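Local coordinates for protein activated BY transcription factor SSRB (Salmonella enterica, PDB 2WNW) that belongs to glycosyl hydrolase family 30, pairing a TIM-barrel domain with a beta-sandwich domain, and is presumably a carbohydrate-active enzyme, at residues Asn346-Tyr354 against Arg363-Gly371. Residues are numbered along the deposited sequence; the frame is centred on the assembly and turned at random.
Sequences NLCEAPIQY and RNHSWYGIG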
loop_
_atom_site.group_PDB
_atom_site.type_symbol
_atom_site.label_atom_id
_atom_site.label_comp_id
_atom_site.label_asym_id
_atom_site.label_seq_id
_atom_site.Cartn_x
_atom_site.Cartn_y
_atom_site.Cartn_z
ATOM N N ASN A 346 21.722 -26.342 2.715
ATOM C CA ASN A 346 20.838 -25.245 2.338
ATOM C C ASN A 346 21.658 -23.982 2.068
ATOM O O ASN A 346 21.558 -22.995 2.802
ATOM C CB ASN A 346 19.823 -24.991 3.457
ATOM C CG ASN A 346 18.876 -23.853 3.138
ATOM O OD1 ASN A 346 18.374 -23.752 2.021
ATOM N ND2 ASN A 346 18.618 -22.993 4.122
ATOM N N LEU A 347 22.467 -24.026 1.010
ATOM C CA LEU A 347 23.333 -22.907 0.636
ATOM C C LEU A 347 22.538 -21.678 0.197
ATOM O O LEU A 347 21.550 -21.793 -0.528
ATOM C CB LEU A 347 24.277 -23.344 -0.490
ATOM C CG LEU A 347 25.102 -24.609 -0.214
ATOM C CD1 LEU A 347 25.908 -24.983 -1.452
ATOM C CD2 LEU A 347 26.023 -24.377 0.975
ATOM N N CYS A 348 22.985 -20.503 0.634
ATOM C CA CYS A 348 22.317 -19.245 0.304
ATOM C C CYS A 348 23.338 -18.149 0.047
ATOM O O CYS A 348 24.501 -18.268 0.420
ATOM C CB CYS A 348 21.423 -18.781 1.463
ATOM S SG CYS A 348 20.093 -19.899 1.966
ATOM N N GLU A 349 22.901 -17.071 -0.592
ATOM C CA GLU A 349 23.798 -15.950 -0.829
ATOM C C GLU A 349 23.784 -15.076 0.429
ATOM O O GLU A 349 22.835 -15.127 1.214
ATOM C CB GLU A 349 23.316 -15.128 -2.028
ATOM C CG GLU A 349 24.297 -14.067 -2.492
ATOM C CD GLU A 349 23.730 -13.190 -3.593
ATOM O OE1 GLU A 349 22.927 -12.283 -3.286
ATOM O OE2 GLU A 349 24.081 -13.419 -4.772
ATOM N N ALA A 350 24.849 -14.305 0.629
ATOM C CA ALA A 350 24.950 -13.368 1.747
ATOM C C ALA A 350 25.475 -12.101 1.078
ATOM O O ALA A 350 26.205 -12.185 0.085
ATOM C CB ALA A 350 25.936 -13.873 2.806
ATOM N N PRO A 351 25.108 -10.916 1.590
ATOM C CA PRO A 351 25.583 -9.673 0.969
ATOM C C PRO A 351 27.089 -9.620 0.760
ATOM O O PRO A 351 27.570 -8.978 -0.173
ATOM C CB PRO A 351 25.067 -8.594 1.918
ATOM C CG PRO A 351 23.764 -9.193 2.392
ATOM C CD PRO A 351 24.173 -10.627 2.692
ATOM N N ILE A 352 27.832 -10.281 1.641
ATOM C CA ILE A 352 29.279 -10.339 1.504
ATOM C C ILE A 352 29.693 -11.797 1.583
ATOM O O ILE A 352 29.238 -12.540 2.455
ATOM C CB ILE A 352 30.016 -9.538 2.610
ATOM C CG1 ILE A 352 29.726 -8.047 2.449
ATOM C CG2 ILE A 352 31.525 -9.782 2.513
ATOM C CD1 ILE A 352 30.504 -7.160 3.407
ATOM N N GLN A 353 30.530 -12.215 0.641
ATOM C CA GLN A 353 31.018 -13.582 0.623
ATOM C C GLN A 353 32.536 -13.548 0.584
ATOM O O GLN A 353 33.135 -12.603 0.065
ATOM C CB GLN A 353 30.428 -14.343 -0.568
ATOM C CG GLN A 353 28.963 -14.715 -0.337
ATOM C CD GLN A 353 28.329 -15.419 -1.517
ATOM O OE1 GLN A 353 27.952 -14.786 -2.505
ATOM N NE2 GLN A 353 28.216 -16.739 -1.426
ATOM N N TYR A 354 33.157 -14.575 1.150
ATOM C CA TYR A 354 34.607 -14.619 1.228
ATOM C C TYR A 354 35.248 -15.904 0.715
ATOM O O TYR A 354 34.805 -17.011 1.025
ATOM C CB TYR A 354 35.028 -14.359 2.680
ATOM C CG TYR A 354 36.507 -14.494 2.938
ATOM C CD1 TYR A 354 37.020 -15.614 3.585
ATOM C CD2 TYR A 354 37.398 -13.494 2.541
ATOM C CE1 TYR A 354 38.382 -15.741 3.837
ATOM C CE2 TYR A 354 38.765 -13.611 2.788
ATOM C CZ TYR A 354 39.247 -14.735 3.435
ATOM O OH TYR A 354 40.593 -14.856 3.688
ATOM N N ARG A 363 31.420 -8.238 -2.517
ATOM C CA ARG A 363 30.165 -7.592 -2.143
ATOM C C ARG A 363 29.129 -7.757 -3.249
ATOM O O ARG A 363 29.322 -7.275 -4.370
ATOM C CB ARG A 363 30.388 -6.101 -1.875
ATOM C CG ARG A 363 30.995 -5.797 -0.517
ATOM C CD ARG A 363 31.294 -4.321 -0.374
ATOM N NE ARG A 363 32.383 -3.912 -1.256
ATOM C CZ ARG A 363 32.770 -2.652 -1.426
ATOM N NH1 ARG A 363 32.156 -1.674 -0.774
ATOM N NH2 ARG A 363 33.773 -2.371 -2.249
ATOM N N ASN A 364 28.033 -8.439 -2.932
ATOM C CA ASN A 364 26.969 -8.661 -3.904
ATOM C C ASN A 364 26.054 -7.444 -4.009
ATOM O O ASN A 364 26.128 -6.534 -3.184
ATOM C CB ASN A 364 26.166 -9.904 -3.514
ATOM C CG ASN A 364 26.974 -11.180 -3.661
ATOM O OD1 ASN A 364 27.514 -11.457 -4.732
ATOM N ND2 ASN A 364 27.069 -11.960 -2.585
ATOM N N HIS A 365 25.193 -7.427 -5.024
ATOM C CA HIS A 365 24.276 -6.307 -5.221
ATOM C C HIS A 365 23.468 -6.000 -3.960
ATOM O O HIS A 365 23.227 -4.837 -3.636
ATOM C CB HIS A 365 23.311 -6.596 -6.381
ATOM C CG HIS A 365 23.898 -6.356 -7.742
ATOM N ND1 HIS A 365 25.219 -6.608 -8.041
ATOM C CD2 HIS A 365 23.328 -5.926 -8.893
ATOM C CE1 HIS A 365 25.438 -6.345 -9.318
ATOM N NE2 HIS A 365 24.307 -5.930 -9.858
ATOM N N SER A 366 23.046 -7.044 -3.257
ATOM C CA SER A 366 22.251 -6.874 -2.044
ATOM C C SER A 366 22.936 -5.989 -1.003
ATOM O O SER A 366 22.271 -5.239 -0.294
ATOM C CB SER A 366 21.924 -8.238 -1.435
ATOM O OG SER A 366 23.111 -8.943 -1.118
ATOM N N TRP A 367 24.260 -6.064 -0.912
ATOM C CA TRP A 367 24.984 -5.243 0.056
ATOM C C TRP A 367 24.731 -3.762 -0.235
ATOM O O TRP A 367 24.476 -2.982 0.679
ATOM C CB TRP A 367 26.491 -5.528 -0.005
ATOM C CG TRP A 367 27.274 -4.869 1.106
ATOM C CD1 TRP A 367 27.433 -5.330 2.383
ATOM C CD2 TRP A 367 27.979 -3.621 1.040
ATOM N NE1 TRP A 367 28.195 -4.446 3.119
ATOM C CE2 TRP A 367 28.541 -3.388 2.319
ATOM C CE3 TRP A 367 28.189 -2.674 0.027
ATOM C CZ2 TRP A 367 29.300 -2.245 2.610
ATOM C CZ3 TRP A 367 28.944 -1.538 0.315
ATOM C CH2 TRP A 367 29.489 -1.336 1.599
ATOM N N TYR A 368 24.792 -3.380 -1.509
ATOM C CA TYR A 368 24.560 -1.987 -1.888
ATOM C C TYR A 368 23.088 -1.617 -1.736
ATOM O O TYR A 368 22.765 -0.484 -1.387
ATOM C CB TYR A 368 25.015 -1.724 -3.327
ATOM C CG TYR A 368 26.479 -2.009 -3.550
ATOM C CD1 TYR A 368 26.900 -3.237 -4.058
ATOM C CD2 TYR A 368 27.450 -1.067 -3.208
ATOM C CE1 TYR A 368 28.252 -3.523 -4.219
ATOM C CE2 TYR A 368 28.807 -1.344 -3.364
ATOM C CZ TYR A 368 29.199 -2.572 -3.867
ATOM O OH TYR A 368 30.538 -2.859 -4.001
ATOM N N GLY A 369 22.204 -2.579 -1.993
ATOM C CA GLY A 369 20.780 -2.331 -1.852
ATOM C C GLY A 369 20.442 -1.996 -0.410
ATOM O O GLY A 369 19.737 -1.029 -0.137
ATOM N N ILE A 370 20.940 -2.805 0.517
ATOM C CA ILE A 370 20.700 -2.566 1.937
ATOM C C ILE A 370 21.304 -1.208 2.293
ATOM O O ILE A 370 20.744 -0.455 3.085
ATOM C CB ILE A 370 21.365 -3.663 2.794
ATOM C CG1 ILE A 370 20.694 -5.013 2.516
ATOM C CG2 ILE A 370 21.274 -3.313 4.270
ATOM C CD1 ILE A 370 21.393 -6.189 3.176
ATOM N N GLY A 371 22.441 -0.904 1.676
ATOM C CA GLY A 371 23.132 0.350 1.928
ATOM C C GLY A 371 22.332 1.615 1.676
ATOM O O GLY A 371 22.527 2.614 2.370
HETATM O O HOH W 1 22.871 -9.708 -4.445
HETATM O O HOH W 2 22.707 -11.476 -0.657
#
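Pro351 and Asn364 bury the most surface here, and each meets the other chain segment through both backbone and side chain. The backbone N of Asn364 donates to Pro351 O at 2.8 Å (N-H...O angle 163°), next to the antiparallel non-hydrogen-bonded pair Ile352-Arg363. With chi1 -68°, Asn364 CG lies anti to the carbonyl carbon and beside the backbone N; the amide therefore reaches 346-354 on the same side as the backbone N-H, and ND2 donates twice: to Ala350 O at 2.8 Å, almost exactly in the amide plane, and to Gln353 OE1 at 3.0 Å. Two acceptors on one nitrogen fix the rotation of the amide. The Glu349 carboxylate stacks on it, the planes 14° apart, with Glu349 CD 3.8 Å from Asn364 CG. Two waters link Glu349 OE1 to Ser366, in the first turn of the helix, one accepting from Ser366 N and the other lying 2.6 Å from Ser366 OG.

The Pro351 ring packs against that helix: CG lies 3.9 Å from Ile370 CD1, while CB sits at the edge of the Trp367 indole, near its plane. Ile352 runs alongside Trp367, with Ile352 CG1 3.6 Å from Trp367 CD1.

The contact packs the beta-hairpin of strands 352-355 and 360-363, and the loop before it, against helix 365-374, beside 327-330, the TIM barrel's eighth strand. Tyr75 of helix 65-76 touches Pro351 and Ile352; helix 305-322 adds Gln306 beside Asn364.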